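Glucose-6-phosphate 1-dehydrogenase (Kluyveromyces lactis, PDB 7E6I) catalyses the NADP-dependent oxidation of glucose 6-phosphate to 6-phosphogluconolactone, the first and rate-limiting step of the oxidative pentose phosphate pathway. Local coordinates at residues A28-G31 with L32-G36; P171-S174 with E175-F179; I235-R239 with D240-N244; R267-K270 with V271-L274; L418-D421 with A422-D426. All coordinates share one frame; numbering follows the deposited sequence.

Contact 1 of 5, residues A28-G31 with L32-G36; sequences ALFG and LYREG
Phe30 and Arg34 meet one turn apart near the end of helix 19-34, the helix of the beta-alpha-beta unit between strands 10-14 and 43-48. The apolar part is a CH-pi contact. Arg34 CB lies over one face of the Phe30 ring, 4.1 Å from its centroid. The chain of Arg34 bends at chi3 (76°), which turns the guanidinium back over Gly31. One guanidinium face covers Gly31 CA, and its plane stands at 90° to the ring. The charged part is a side-on grip on Glu35: NE and NH2 of Arg34 both reach Glu35 OE1, NE at 3.0 Å. Arg34 NH1 bonds to Lys66 O. Among the backbone bonds, Arg34 N reaches Phe30 O at 2.6 Å. A Schellman motif with Gly36 as C-prime residue ends the helix. A leucine in place of Arg34 would probably leave Glu35 without this counter-charge and Lys66 O without this donor. A single arginine thus serves a ring, a carboxylate and a backbone carbonyl.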
loop_
_atom_site.group_PDB
_atom_site.type_symbol
_atom_site.label_atom_id
_atom_site.label_comp_id
_atom_site.label_asym_id
_atom_site.label_seq_id
_atom_site.Cartn_x
_atom_site.Cartn_y
_atom_site.Cartn_z
ATOM N N ALA A 28 4.920 14.208 6.181
ATOM C CA ALA A 28 5.154 14.042 4.750
ATOM C C ALA A 28 5.143 15.385 4.036
ATOM O O ALA A 28 5.962 15.629 3.142
ATOM C CB ALA A 28 4.113 13.104 4.133
ATOM N N LEU A 29 4.200 16.257 4.398
ATOM C CA LEU A 29 4.185 17.595 3.822
ATOM C C LEU A 29 5.497 18.311 4.091
ATOM O O LEU A 29 6.011 19.024 3.224
ATOM C CB LEU A 29 3.026 18.407 4.388
ATOM C CG LEU A 29 1.684 18.207 3.708
ATOM C CD1 LEU A 29 0.597 18.938 4.481
ATOM C CD2 LEU A 29 1.773 18.714 2.298
ATOM N N PHE A 30 6.060 18.123 5.285
ATOM C CA PHE A 30 7.313 18.792 5.611
ATOM C C PHE A 30 8.460 18.243 4.775
ATOM O O PHE A 30 9.248 19.008 4.209
ATOM C CB PHE A 30 7.625 18.651 7.097
ATOM C CG PHE A 30 9.010 19.095 7.449
ATOM C CD1 PHE A 30 9.412 20.406 7.202
ATOM C CD2 PHE A 30 9.923 18.199 7.986
ATOM C CE1 PHE A 30 10.699 20.823 7.506
ATOM C CE2 PHE A 30 11.207 18.604 8.292
ATOM C CZ PHE A 30 11.598 19.922 8.054
ATOM N N GLY A 31 8.568 16.914 4.691
ATOM C CA GLY A 31 9.613 16.313 3.879
ATOM C C GLY A 31 9.614 16.833 2.458
ATOM O O GLY A 31 10.665 17.161 1.908
ATOM N N LEU A 32 8.435 16.920 1.846
ATOM C CA LEU A 32 8.330 17.525 0.527
ATOM C C LEU A 32 8.841 18.961 0.546
ATOM O O LEU A 32 9.543 19.390 -0.383
ATOM C CB LEU A 32 6.881 17.478 0.052
ATOM C CG LEU A 32 6.381 16.178 -0.571
ATOM C CD1 LEU A 32 4.863 16.214 -0.731
ATOM C CD2 LEU A 32 7.036 15.969 -1.904
ATOM N N TYR A 33 8.509 19.719 1.603
ATOM C CA TYR A 33 8.962 21.106 1.691
ATOM C C TYR A 33 10.467 21.170 1.924
ATOM O O TYR A 33 11.186 21.907 1.236
ATOM C CB TYR A 33 8.211 21.849 2.806
ATOM C CG TYR A 33 8.698 23.274 2.992
ATOM C CD1 TYR A 33 8.228 24.302 2.175
ATOM C CD2 TYR A 33 9.645 23.594 3.964
ATOM C CE1 TYR A 33 8.681 25.612 2.330
ATOM C CE2 TYR A 33 10.106 24.899 4.119
ATOM C CZ TYR A 33 9.615 25.898 3.299
ATOM O OH TYR A 33 10.055 27.193 3.443
ATOM N N ARG A 34 10.955 20.376 2.881
ATOM C CA ARG A 34 12.362 20.394 3.257
ATOM C C ARG A 34 13.271 20.107 2.069
ATOM O O ARG A 34 14.361 20.680 1.963
ATOM C CB ARG A 34 12.578 19.380 4.374
ATOM C CG ARG A 34 14.000 19.089 4.726
ATOM C CD ARG A 34 14.101 17.783 5.502
ATOM N NE ARG A 34 13.944 16.633 4.617
ATOM C CZ ARG A 34 13.266 15.531 4.919
ATOM N NH1 ARG A 34 12.665 15.403 6.096
ATOM N NH2 ARG A 34 13.188 14.552 4.033
ATOM N N GLU A 35 12.835 19.250 1.153
ATOM C CA GLU A 35 13.625 18.914 -0.017
ATOM C C GLU A 35 13.244 19.749 -1.232
ATOM O O GLU A 35 13.680 19.449 -2.346
ATOM C CB GLU A 35 13.493 17.423 -0.310
ATOM C CG GLU A 35 13.747 16.552 0.919
ATOM C CD GLU A 35 15.230 16.363 1.214
ATOM O OE1 GLU A 35 15.555 15.762 2.263
ATOM O OE2 GLU A 35 16.067 16.804 0.390
ATOM N N GLY A 36 12.451 20.794 -1.046
ATOM C CA GLY A 36 12.223 21.719 -2.135
ATOM C C GLY A 36 11.150 21.314 -3.110
ATOM O O GLY A 36 11.146 21.799 -4.242
#

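Contact 2 of 5, residues P171-S174 with E175-F179; sequences PLFS and EDELF
Ser174 and Glu177 are tied together by polar bonds at a tight turn. Ser174 N donates a hydrogen bond to Glu177 OE2 at 3.0 Å, on the anti lone pair of that oxygen. Glu177 CG lies anti to its own carbonyl carbon (chi1 -55°), and the chain runs extended from there, which carries the carboxylate back to Ser174. The hydroxyl OG of Ser174 is 3.3 Å from the same Glu177 OE2. It also takes a weak bond from Asp176 N. In return, Ser174 O receives weak bonds from Glu177 N and Leu178 N. The other carboxylate oxygen of Glu177 is held by Tyr141. This turn leads out of the loop after helix 159-169 into strand 178-181, an outermost strand of the parallel Rossmann sheet, where Glu177 and Phe179 bond to Val149 of the next strand. The apolar contact is Phe173 CB on Leu178 CD1 at 3.8 Å. A polar atom also flanks the ring: Glu177 OE2 sits at its edge, 3.7 Å from Phe173 CD1. One water donates to Phe173 O at 3.0 Å and to Glu175 OE2 at 3.1 Å, and this carboxylate also forms a salt bridge with Arg180.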
loop_
_atom_site.group_PDB
_atom_site.type_symbol
_atom_site.label_atom_id
_atom_site.label_comp_id
_atom_site.label_asym_id
_atom_site.label_seq_id
_atom_site.Cartn_x
_atom_site.Cartn_y
_atom_site.Cartn_z
ATOM N N PRO A 171 -21.613 10.425 -6.668
ATOM C CA PRO A 171 -22.278 11.684 -7.043
ATOM C C PRO A 171 -21.607 12.908 -6.470
ATOM O O PRO A 171 -21.936 14.025 -6.880
ATOM C CB PRO A 171 -23.696 11.519 -6.485
ATOM C CG PRO A 171 -23.869 10.042 -6.323
ATOM C CD PRO A 171 -22.517 9.567 -5.882
ATOM N N LEU A 172 -20.672 12.748 -5.542
ATOM C CA LEU A 172 -20.007 13.893 -4.949
ATOM C C LEU A 172 -18.713 14.247 -5.655
ATOM O O LEU A 172 -18.489 15.421 -5.956
ATOM C CB LEU A 172 -19.731 13.639 -3.460
ATOM C CG LEU A 172 -20.916 13.068 -2.679
ATOM C CD1 LEU A 172 -20.572 12.777 -1.215
ATOM C CD2 LEU A 172 -22.074 14.042 -2.778
ATOM N N PHE A 173 -17.852 13.262 -5.915
ATOM C CA PHE A 173 -16.552 13.511 -6.521
ATOM C C PHE A 173 -16.264 12.443 -7.560
ATOM O O PHE A 173 -16.429 11.250 -7.291
ATOM C CB PHE A 173 -15.455 13.535 -5.462
ATOM C CG PHE A 173 -15.501 14.740 -4.600
ATOM C CD1 PHE A 173 -15.076 15.973 -5.091
ATOM C CD2 PHE A 173 -16.003 14.662 -3.307
ATOM C CE1 PHE A 173 -15.120 17.106 -4.303
ATOM C CE2 PHE A 173 -16.061 15.798 -2.502
ATOM C CZ PHE A 173 -15.619 17.021 -2.997
ATOM N N SER A 174 -15.836 12.875 -8.741
ATOM C CA SER A 174 -15.508 11.960 -9.820
ATOM C C SER A 174 -14.155 11.285 -9.581
ATOM O O SER A 174 -13.359 11.690 -8.725
ATOM C CB SER A 174 -15.470 12.711 -11.134
ATOM O OG SER A 174 -14.339 13.557 -11.117
ATOM N N GLU A 175 -13.895 10.247 -10.381
ATOM C CA GLU A 175 -12.618 9.552 -10.312
ATOM C C GLU A 175 -11.455 10.504 -10.537
ATOM O O GLU A 175 -10.382 10.319 -9.953
ATOM C CB GLU A 175 -12.591 8.406 -11.327
ATOM C CG GLU A 175 -13.513 7.247 -10.955
ATOM C CD GLU A 175 -13.212 6.679 -9.569
ATOM O OE1 GLU A 175 -12.042 6.297 -9.318
ATOM O OE2 GLU A 175 -14.143 6.615 -8.727
ATOM N N ASP A 176 -11.658 11.553 -11.338
ATOM C CA ASP A 176 -10.579 12.497 -11.622
ATOM C C ASP A 176 -10.200 13.332 -10.406
ATOM O O ASP A 176 -9.035 13.725 -10.275
ATOM C CB ASP A 176 -10.973 13.403 -12.781
ATOM C CG ASP A 176 -10.570 12.821 -14.119
ATOM O OD1 ASP A 176 -9.364 12.508 -14.307
ATOM O OD2 ASP A 176 -11.460 12.665 -14.982
ATOM N N GLU A 177 -11.156 13.610 -9.513
ATOM C CA GLU A 177 -10.904 14.387 -8.306
ATOM C C GLU A 177 -10.546 13.527 -7.097
ATOM O O GLU A 177 -10.012 14.055 -6.109
ATOM C CB GLU A 177 -12.138 15.232 -7.970
ATOM C CG GLU A 177 -12.605 16.128 -9.119
ATOM C CD GLU A 177 -14.044 16.606 -8.957
ATOM O OE1 GLU A 177 -14.270 17.835 -9.047
ATOM O OE2 GLU A 177 -14.944 15.752 -8.748
ATOM N N LEU A 178 -10.833 12.225 -7.153
ATOM C CA LEU A 178 -10.627 11.296 -6.047
ATOM C C LEU A 178 -9.237 10.667 -6.112
ATOM O O LEU A 178 -8.811 10.192 -7.169
ATOM C CB LEU A 178 -11.692 10.204 -6.112
ATOM C CG LEU A 178 -12.736 10.097 -5.011
ATOM C CD1 LEU A 178 -12.719 11.326 -4.103
ATOM C CD2 LEU A 178 -14.098 9.851 -5.631
ATOM N N PHE A 179 -8.534 10.645 -4.986
ATOM C CA PHE A 179 -7.214 10.012 -4.919
ATOM C C PHE A 179 -7.219 9.025 -3.753
ATOM O O PHE A 179 -6.938 9.404 -2.609
ATOM C CB PHE A 179 -6.121 11.048 -4.778
ATOM C CG PHE A 179 -5.832 11.804 -6.048
ATOM C CD1 PHE A 179 -6.705 12.784 -6.501
ATOM C CD2 PHE A 179 -4.688 11.523 -6.799
ATOM C CE1 PHE A 179 -6.437 13.478 -7.670
ATOM C CE2 PHE A 179 -4.413 12.206 -7.966
ATOM C CZ PHE A 179 -5.283 13.192 -8.403
HETATM O O HOH W 1 -16.520 8.526 -8.558
#

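Contact 3 of 5, residues I235-R239 with D240-N244; sequences IGIIR and DVMQN. With BG6 (6-O-phosphono-beta-D-glucopyranose), chain B.
Asp240 grips the bound glucose 6-phosphate with both carboxylate oxygens. The sugar hydroxyl O2 of BG6 donates to Asp240 OD1 at 2.4 Å, and O3 of BG6 donates to Asp240 OD2 at 2.3 Å; both are very short, so the exact lengths are doubtful. Asp240 CG stands anti to the backbone N (chi1 -165°), which sends the carboxylate out to the sugar. Val241 CG1 comes to 4.0 Å from BG6 C2. Behind this first shell, the backbone of Asp240 is held by its N bond to Gly236 O at 2.9 Å and by Lys153 NZ on its own carbonyl. A wider pi-type turn follows at 240-244, where Gln243 N meets Ile238 O at 2.8 Å. Asn244 ND2 reaches both Arg239 O (2.9 Å) and Gln243 OE1, two bonds that fix its amide. On another side of the helix, Met242 SD packs on Ile238 CG1 at 3.9 Å. Helix 236-254 here lies between helix 433-451, touched by Ile238, Arg239 and Gln243, and strands 316-321 and 333-338, touched by Ile237 and Met242.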
loop_
_atom_site.group_PDB
_atom_site.type_symbol
_atom_site.label_atom_id
_atom_site.label_comp_id
_atom_site.label_asym_id
_atom_site.label_seq_id
_atom_site.Cartn_x
_atom_site.Cartn_y
_atom_site.Cartn_z
ATOM N N ILE A 235 -11.126 -7.834 11.706
ATOM C CA ILE A 235 -10.353 -7.506 10.509
ATOM C C ILE A 235 -9.744 -8.779 9.928
ATOM O O ILE A 235 -10.189 -9.267 8.879
ATOM C CB ILE A 235 -9.238 -6.490 10.814
ATOM C CG1 ILE A 235 -9.776 -5.205 11.449
ATOM C CG2 ILE A 235 -8.494 -6.142 9.546
ATOM C CD1 ILE A 235 -10.942 -4.619 10.734
ATOM N N GLY A 236 -8.714 -9.309 10.599
ATOM C CA GLY A 236 -7.957 -10.449 10.124
ATOM C C GLY A 236 -6.887 -10.057 9.115
ATOM O O GLY A 236 -6.927 -8.994 8.499
ATOM N N ILE A 237 -5.913 -10.956 8.934
ATOM C CA ILE A 237 -4.723 -10.598 8.165
ATOM C C ILE A 237 -5.068 -10.426 6.700
ATOM O O ILE A 237 -4.452 -9.612 5.997
ATOM C CB ILE A 237 -3.606 -11.646 8.362
ATOM C CG1 ILE A 237 -2.258 -11.090 7.919
ATOM C CG2 ILE A 237 -3.892 -12.928 7.597
ATOM C CD1 ILE A 237 -1.800 -9.925 8.733
ATOM N N ILE A 238 -6.065 -11.170 6.221
ATOM C CA ILE A 238 -6.414 -11.118 4.814
ATOM C C ILE A 238 -6.942 -9.739 4.463
ATOM O O ILE A 238 -6.457 -9.096 3.528
ATOM C CB ILE A 238 -7.414 -12.233 4.471
ATOM C CG1 ILE A 238 -6.772 -13.584 4.787
ATOM C CG2 ILE A 238 -7.806 -12.159 3.012
ATOM C CD1 ILE A 238 -7.690 -14.738 4.660
ATOM N N ARG A 239 -7.908 -9.249 5.231
ATOM C CA ARG A 239 -8.391 -7.886 5.040
ATOM C C ARG A 239 -7.310 -6.864 5.324
ATOM O O ARG A 239 -7.291 -5.795 4.706
ATOM C CB ARG A 239 -9.571 -7.605 5.969
ATOM C CG ARG A 239 -10.915 -7.898 5.398
ATOM C CD ARG A 239 -11.989 -7.182 6.184
ATOM N NE ARG A 239 -13.268 -7.833 5.957
ATOM C CZ ARG A 239 -13.668 -8.915 6.608
ATOM N NH1 ARG A 239 -12.881 -9.452 7.536
ATOM N NH2 ARG A 239 -14.854 -9.454 6.346
ATOM N N ASP A 240 -6.431 -7.145 6.283
ATOM C CA ASP A 240 -5.521 -6.107 6.749
ATOM C C ASP A 240 -4.505 -5.726 5.678
ATOM O O ASP A 240 -4.227 -4.541 5.488
ATOM C CB ASP A 240 -4.812 -6.542 8.033
ATOM C CG ASP A 240 -4.144 -5.359 8.751
ATOM O OD1 ASP A 240 -4.708 -4.235 8.733
ATOM O OD2 ASP A 240 -3.052 -5.546 9.325
ATOM N N VAL A 241 -3.924 -6.710 4.978
ATOM C CA VAL A 241 -2.819 -6.423 4.061
ATOM C C VAL A 241 -2.912 -7.193 2.748
ATOM O O VAL A 241 -2.269 -6.818 1.765
ATOM C CB VAL A 241 -1.455 -6.707 4.716
ATOM C CG1 VAL A 241 -1.298 -5.911 6.025
ATOM C CG2 VAL A 241 -1.252 -8.216 4.926
ATOM N N MET A 242 -3.675 -8.279 2.709
ATOM C CA MET A 242 -3.659 -9.105 1.504
ATOM C C MET A 242 -4.643 -8.604 0.447
ATOM O O MET A 242 -4.270 -8.476 -0.725
ATOM C CB MET A 242 -3.939 -10.572 1.850
ATOM C CG MET A 242 -3.099 -11.084 3.023
ATOM S SD MET A 242 -3.212 -12.873 3.341
ATOM C CE MET A 242 -2.736 -13.523 1.732
ATOM N N GLN A 243 -5.888 -8.316 0.847
ATOM C CA GLN A 243 -6.880 -7.753 -0.070
ATOM C C GLN A 243 -6.415 -6.427 -0.691
ATOM O O GLN A 243 -6.887 -6.048 -1.767
ATOM C CB GLN A 243 -8.205 -7.556 0.685
ATOM C CG GLN A 243 -9.393 -7.015 -0.134
ATOM C CD GLN A 243 -9.388 -5.491 -0.272
ATOM O OE1 GLN A 243 -8.763 -4.776 0.518
ATOM N NE2 GLN A 243 -10.061 -4.995 -1.306
ATOM N N ASN A 244 -5.521 -5.690 -0.025
ATOM C CA ASN A 244 -5.108 -4.394 -0.547
ATOM C C ASN A 244 -3.627 -4.385 -0.924
ATOM O O ASN A 244 -3.306 -4.559 -2.101
ATOM C CB ASN A 244 -5.415 -3.282 0.466
ATOM C CG ASN A 244 -5.295 -3.754 1.894
ATOM O OD1 ASN A 244 -4.206 -3.773 2.462
ATOM N ND2 ASN A 244 -6.408 -4.130 2.485
HETATM C C1 BG6 B . -1.412 -1.454 7.445
HETATM C C2 BG6 B . -1.899 -2.637 8.281
HETATM O O1 BG6 B . -2.194 -1.202 6.347
HETATM O O5 BG6 B . -0.030 -1.748 6.940
HETATM C C3 BG6 B . -0.959 -2.944 9.393
HETATM O O2 BG6 B . -3.209 -2.396 8.812
HETATM C C4 BG6 B . 0.408 -3.252 8.875
HETATM O O3 BG6 B . -1.416 -4.108 10.133
HETATM C C5 BG6 B . 0.927 -2.100 8.013
HETATM O O4 BG6 B . 1.276 -3.492 9.990
HETATM C C6 BG6 B . 2.223 -2.416 7.319
HETATM O O6 BG6 B . 2.587 -1.286 6.547
HETATM P P BG6 B . 4.205 -0.970 6.344
HETATM O O1P BG6 B . 4.722 -2.293 5.813
HETATM O O2P BG6 B . 4.796 -0.599 7.678
HETATM O O3P BG6 B . 4.472 0.181 5.375
#

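Contact 4 of 5, residues R267-K270 with V271-L274; sequences RDEK and VKVL
Helix 263-276 is regular alpha helix through this contact, within the C-terminal domain. Four successive i to i+4 bonds join its two halves. Val271 N meets Arg267 O at 3.0 Å and is almost straight, at 178°. Lys272 N, Val273 N and Leu274 N follow in step on Asp268 O, Glu269 O and Lys270 O. Several side chains lean on these carbonyls. Val271 CG2 comes to 3.4 Å from Arg267 O. In Val273, chi1 of 71° sets CG1 between the backbone N and the carbonyl carbon, which brings Val273 CG1 to 3.3 Å from Lys270 O. Leu274 CG lies at 3.4 Å from that same Lys270 O. The helix has a buried side and a side facing solvent. On the buried side, Val273 and Leu274 meet Thr251 of helix 236-254, while Val271 and Leu274 meet Glu435 of helix 433-451. The amino group of Lys270 bonds to Gln248 and Glu435, and so links the two neighbouring helices. On the outer side, Glu269 and Lys272 lie side by side and point the same way. Their charged ends do not touch: Glu269 OE1 and Lys272 NZ are 4.7 Å apart. They probably still attract through space, and one water links them. It donates to Glu269 OE1 at 2.9 Å and accepts from Lys272 NZ at 2.7 Å.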
loop_
_atom_site.group_PDB
_atom_site.type_symbol
_atom_site.label_atom_id
_atom_site.label_comp_id
_atom_site.label_asym_id
_atom_site.label_seq_id
_atom_site.Cartn_x
_atom_site.Cartn_y
_atom_site.Cartn_z
ATOM N N ARG A 267 -3.958 2.029 -14.883
ATOM C CA ARG A 267 -5.065 1.536 -14.086
ATOM C C ARG A 267 -5.932 0.566 -14.888
ATOM O O ARG A 267 -6.369 -0.455 -14.353
ATOM C CB ARG A 267 -5.839 2.727 -13.537
ATOM C CG ARG A 267 -5.477 2.983 -12.094
ATOM C CD ARG A 267 -5.355 4.419 -11.670
ATOM N NE ARG A 267 -6.532 5.231 -11.941
ATOM C CZ ARG A 267 -7.251 5.875 -11.019
ATOM N NH1 ARG A 267 -6.963 5.786 -9.724
ATOM N NH2 ARG A 267 -8.281 6.618 -11.404
ATOM N N ASP A 268 -6.132 0.824 -16.182
ATOM C CA ASP A 268 -6.876 -0.109 -17.025
ATOM C C ASP A 268 -6.244 -1.494 -17.017
ATOM O O ASP A 268 -6.955 -2.508 -17.031
ATOM C CB ASP A 268 -6.934 0.395 -18.472
ATOM C CG ASP A 268 -7.873 1.580 -18.667
ATOM O OD1 ASP A 268 -8.757 1.831 -17.815
ATOM O OD2 ASP A 268 -7.708 2.268 -19.696
ATOM N N GLU A 269 -4.909 -1.565 -17.042
ATOM C CA GLU A 269 -4.279 -2.880 -17.085
ATOM C C GLU A 269 -4.372 -3.585 -15.735
ATOM O O GLU A 269 -4.503 -4.816 -15.689
ATOM C CB GLU A 269 -2.825 -2.759 -17.532
ATOM C CG GLU A 269 -2.647 -2.236 -18.959
ATOM C CD GLU A 269 -3.428 -3.025 -20.010
ATOM O OE1 GLU A 269 -3.572 -4.258 -19.869
ATOM O OE2 GLU A 269 -3.884 -2.418 -20.998
ATOM N N LYS A 270 -4.327 -2.830 -14.631
ATOM C CA LYS A 270 -4.532 -3.440 -13.325
ATOM C C LYS A 270 -5.943 -4.027 -13.212
ATOM O O LYS A 270 -6.112 -5.199 -12.844
ATOM C CB LYS A 270 -4.254 -2.420 -12.229
ATOM C CG LYS A 270 -2.793 -2.010 -12.159
ATOM C CD LYS A 270 -2.614 -0.772 -11.303
ATOM C CE LYS A 270 -2.503 -1.132 -9.847
ATOM N NZ LYS A 270 -2.553 0.023 -8.896
ATOM N N VAL A 271 -6.961 -3.240 -13.575
ATOM C CA VAL A 271 -8.328 -3.742 -13.580
ATOM C C VAL A 271 -8.436 -4.961 -14.484
ATOM O O VAL A 271 -9.066 -5.966 -14.129
ATOM C CB VAL A 271 -9.310 -2.630 -14.004
ATOM C CG1 VAL A 271 -10.727 -3.192 -14.122
ATOM C CG2 VAL A 271 -9.273 -1.465 -13.006
ATOM N N LYS A 272 -7.802 -4.901 -15.652
ATOM C CA LYS A 272 -7.897 -5.992 -16.619
ATOM C C LYS A 272 -7.369 -7.302 -16.049
ATOM O O LYS A 272 -7.983 -8.355 -16.234
ATOM C CB LYS A 272 -7.148 -5.643 -17.908
ATOM C CG LYS A 272 -7.326 -6.731 -18.967
ATOM C CD LYS A 272 -6.942 -6.263 -20.346
ATOM C CE LYS A 272 -6.282 -7.379 -21.135
ATOM N NZ LYS A 272 -6.185 -7.047 -22.591
ATOM N N VAL A 273 -6.204 -7.278 -15.388
ATOM C CA VAL A 273 -5.693 -8.551 -14.898
ATOM C C VAL A 273 -6.528 -9.022 -13.698
ATOM O O VAL A 273 -6.774 -10.228 -13.536
ATOM C CB VAL A 273 -4.179 -8.464 -14.584
ATOM C CG1 VAL A 273 -3.885 -7.615 -13.318
ATOM C CG2 VAL A 273 -3.606 -9.852 -14.429
ATOM N N LEU A 274 -7.008 -8.088 -12.869
ATOM C CA LEU A 274 -7.900 -8.455 -11.776
ATOM C C LEU A 274 -9.096 -9.255 -12.284
ATOM O O LEU A 274 -9.462 -10.277 -11.700
ATOM C CB LEU A 274 -8.367 -7.199 -11.045
ATOM C CG LEU A 274 -7.368 -6.627 -10.042
ATOM C CD1 LEU A 274 -7.828 -5.269 -9.496
ATOM C CD2 LEU A 274 -7.107 -7.626 -8.916
HETATM O O HOH W 2 -3.884 -5.656 -22.337
#

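Contact 5 of 5, residues L418-D421 with A422-D426; sequences LIRD and ALLGD
Arg420 turns at chi2 (76°), bringing its guanidinium beside Leu424, whose CG lies anti to its carbonyl carbon (chi1 -53°). They meet at the C-terminal end of helix 414-423, which closes in a Schellman motif with Gly425 at positive phi. Leu424 CD1 sits over the centre of one guanidinium face, 3.6 Å from Arg420 CZ, and Leu424 CD2 comes to 3.5 Å from Arg420 NH2. This is a methyl group against the flat face of a cation. An alanine at Arg420 would remove the guanidinium, and is likely to leave the methyls of Leu424 without their flat cover and Tyr37 without this neighbour. A separate apolar pair, Ile419 CG2 and Leu423 CD1 at 4.2 Å, packs towards strand 117-122. Backbone bonds finish the helix. Leu423 N meets Ile419 O at 2.8 Å, and Leu424 N meets Arg420 O. In the Schellman turn Gly425 N bonds to Ala422 O, while Asp426 N reaches Asp421 O at 2.9 Å. Asp426 OD1 bonds to Ser428. A water spans the turn, donating to Asp421 OD2 at 3.1 Å and to Asp426 O at 2.8 Å.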
loop_
_atom_site.group_PDB
_atom_site.type_symbol
_atom_site.label_atom_id
_atom_site.label_comp_id
_atom_site.label_asym_id
_atom_site.label_seq_id
_atom_site.Cartn_x
_atom_site.Cartn_y
_atom_site.Cartn_z
ATOM N N LEU A 418 3.308 10.078 -2.458
ATOM C CA LEU A 418 1.916 10.009 -2.880
ATOM C C LEU A 418 1.270 11.388 -2.899
ATOM O O LEU A 418 0.506 11.708 -3.818
ATOM C CB LEU A 418 1.146 9.056 -1.970
ATOM C CG LEU A 418 1.353 7.580 -2.314
ATOM C CD1 LEU A 418 0.721 6.672 -1.270
ATOM C CD2 LEU A 418 0.814 7.278 -3.698
ATOM N N ILE A 419 1.550 12.215 -1.891
ATOM C CA ILE A 419 1.004 13.568 -1.880
ATOM C C ILE A 419 1.542 14.360 -3.063
ATOM O O ILE A 419 0.791 15.056 -3.765
ATOM C CB ILE A 419 1.320 14.261 -0.540
ATOM C CG1 ILE A 419 0.442 13.686 0.570
ATOM C CG2 ILE A 419 1.119 15.764 -0.652
ATOM C CD1 ILE A 419 0.846 14.127 1.952
ATOM N N ARG A 420 2.852 14.264 -3.302
ATOM C CA ARG A 420 3.436 14.827 -4.513
ATOM C C ARG A 420 2.638 14.440 -5.752
ATOM O O ARG A 420 2.229 15.308 -6.537
ATOM C CB ARG A 420 4.881 14.365 -4.653
ATOM C CG ARG A 420 5.556 14.939 -5.883
ATOM C CD ARG A 420 5.908 16.372 -5.621
ATOM N NE ARG A 420 6.060 17.203 -6.817
ATOM C CZ ARG A 420 6.971 17.021 -7.770
ATOM N NH1 ARG A 420 7.839 16.011 -7.708
ATOM N NH2 ARG A 420 7.010 17.861 -8.794
ATOM N N ASP A 421 2.396 13.132 -5.935
ATOM C CA ASP A 421 1.693 12.667 -7.131
ATOM C C ASP A 421 0.305 13.283 -7.234
ATOM O O ASP A 421 -0.159 13.623 -8.335
ATOM C CB ASP A 421 1.585 11.146 -7.124
ATOM C CG ASP A 421 2.893 10.461 -7.446
ATOM O OD1 ASP A 421 3.903 11.171 -7.664
ATOM O OD2 ASP A 421 2.910 9.206 -7.475
ATOM N N ALA A 422 -0.383 13.410 -6.094
ATOM C CA ALA A 422 -1.686 14.064 -6.070
ATOM C C ALA A 422 -1.571 15.527 -6.494
ATOM O O ALA A 422 -2.366 16.014 -7.309
ATOM C CB ALA A 422 -2.299 13.938 -4.676
ATOM N N LEU A 423 -0.577 16.244 -5.952
ATOM C CA LEU A 423 -0.388 17.638 -6.342
ATOM C C LEU A 423 -0.199 17.745 -7.848
ATOM O O LEU A 423 -0.742 18.653 -8.486
ATOM C CB LEU A 423 0.798 18.252 -5.586
ATOM C CG LEU A 423 0.604 18.428 -4.073
ATOM C CD1 LEU A 423 1.867 18.892 -3.371
ATOM C CD2 LEU A 423 -0.508 19.402 -3.800
ATOM N N LEU A 424 0.514 16.785 -8.444
ATOM C CA LEU A 424 0.713 16.763 -9.888
ATOM C C LEU A 424 -0.466 16.174 -10.652
ATOM O O LEU A 424 -0.435 16.174 -11.883
ATOM C CB LEU A 424 1.988 15.992 -10.239
ATOM C CG LEU A 424 3.276 16.417 -9.524
ATOM C CD1 LEU A 424 4.326 15.328 -9.627
ATOM C CD2 LEU A 424 3.804 17.717 -10.076
ATOM N N GLY A 425 -1.509 15.696 -9.976
ATOM C CA GLY A 425 -2.665 15.165 -10.680
ATOM C C GLY A 425 -2.504 13.783 -11.299
ATOM O O GLY A 425 -3.319 13.399 -12.149
ATOM N N ASP A 426 -1.495 13.009 -10.884
ATOM C CA ASP A 426 -1.179 11.721 -11.510
ATOM C C ASP A 426 -1.842 10.587 -10.730
ATOM O O ASP A 426 -1.435 10.288 -9.603
ATOM C CB ASP A 426 0.337 11.531 -11.575
ATOM C CG ASP A 426 0.743 10.232 -12.250
ATOM O OD1 ASP A 426 -0.141 9.390 -12.556
ATOM O OD2 ASP A 426 1.960 10.061 -12.504
HETATM O O HOH W 3 0.554 8.416 -9.266
#

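Contacts 1 and 2 belong to the coenzyme domain, and contacts 3, 4 and 5 to the C-terminal domain. Contact 5 nevertheless packs on both of the first two. Its Ile419 meets Leu32 of contact 1, and its Ala422 and Gly425 meet the Phe179 ring of contact 2. Contact 3 is buried nearest the centre of the chain and is the one that holds substrate. Contacts 1 and 4 are also largely buried, though contact 4 keeps an outer strip with a water-linked charged pair. Contact 2, a turn, and contact 5, a helix end, are partly buried and have bridging waters. Contacts 1 and 5 both end helices in Schellman motifs, but contact 1 pairs its arginine with a carboxylate.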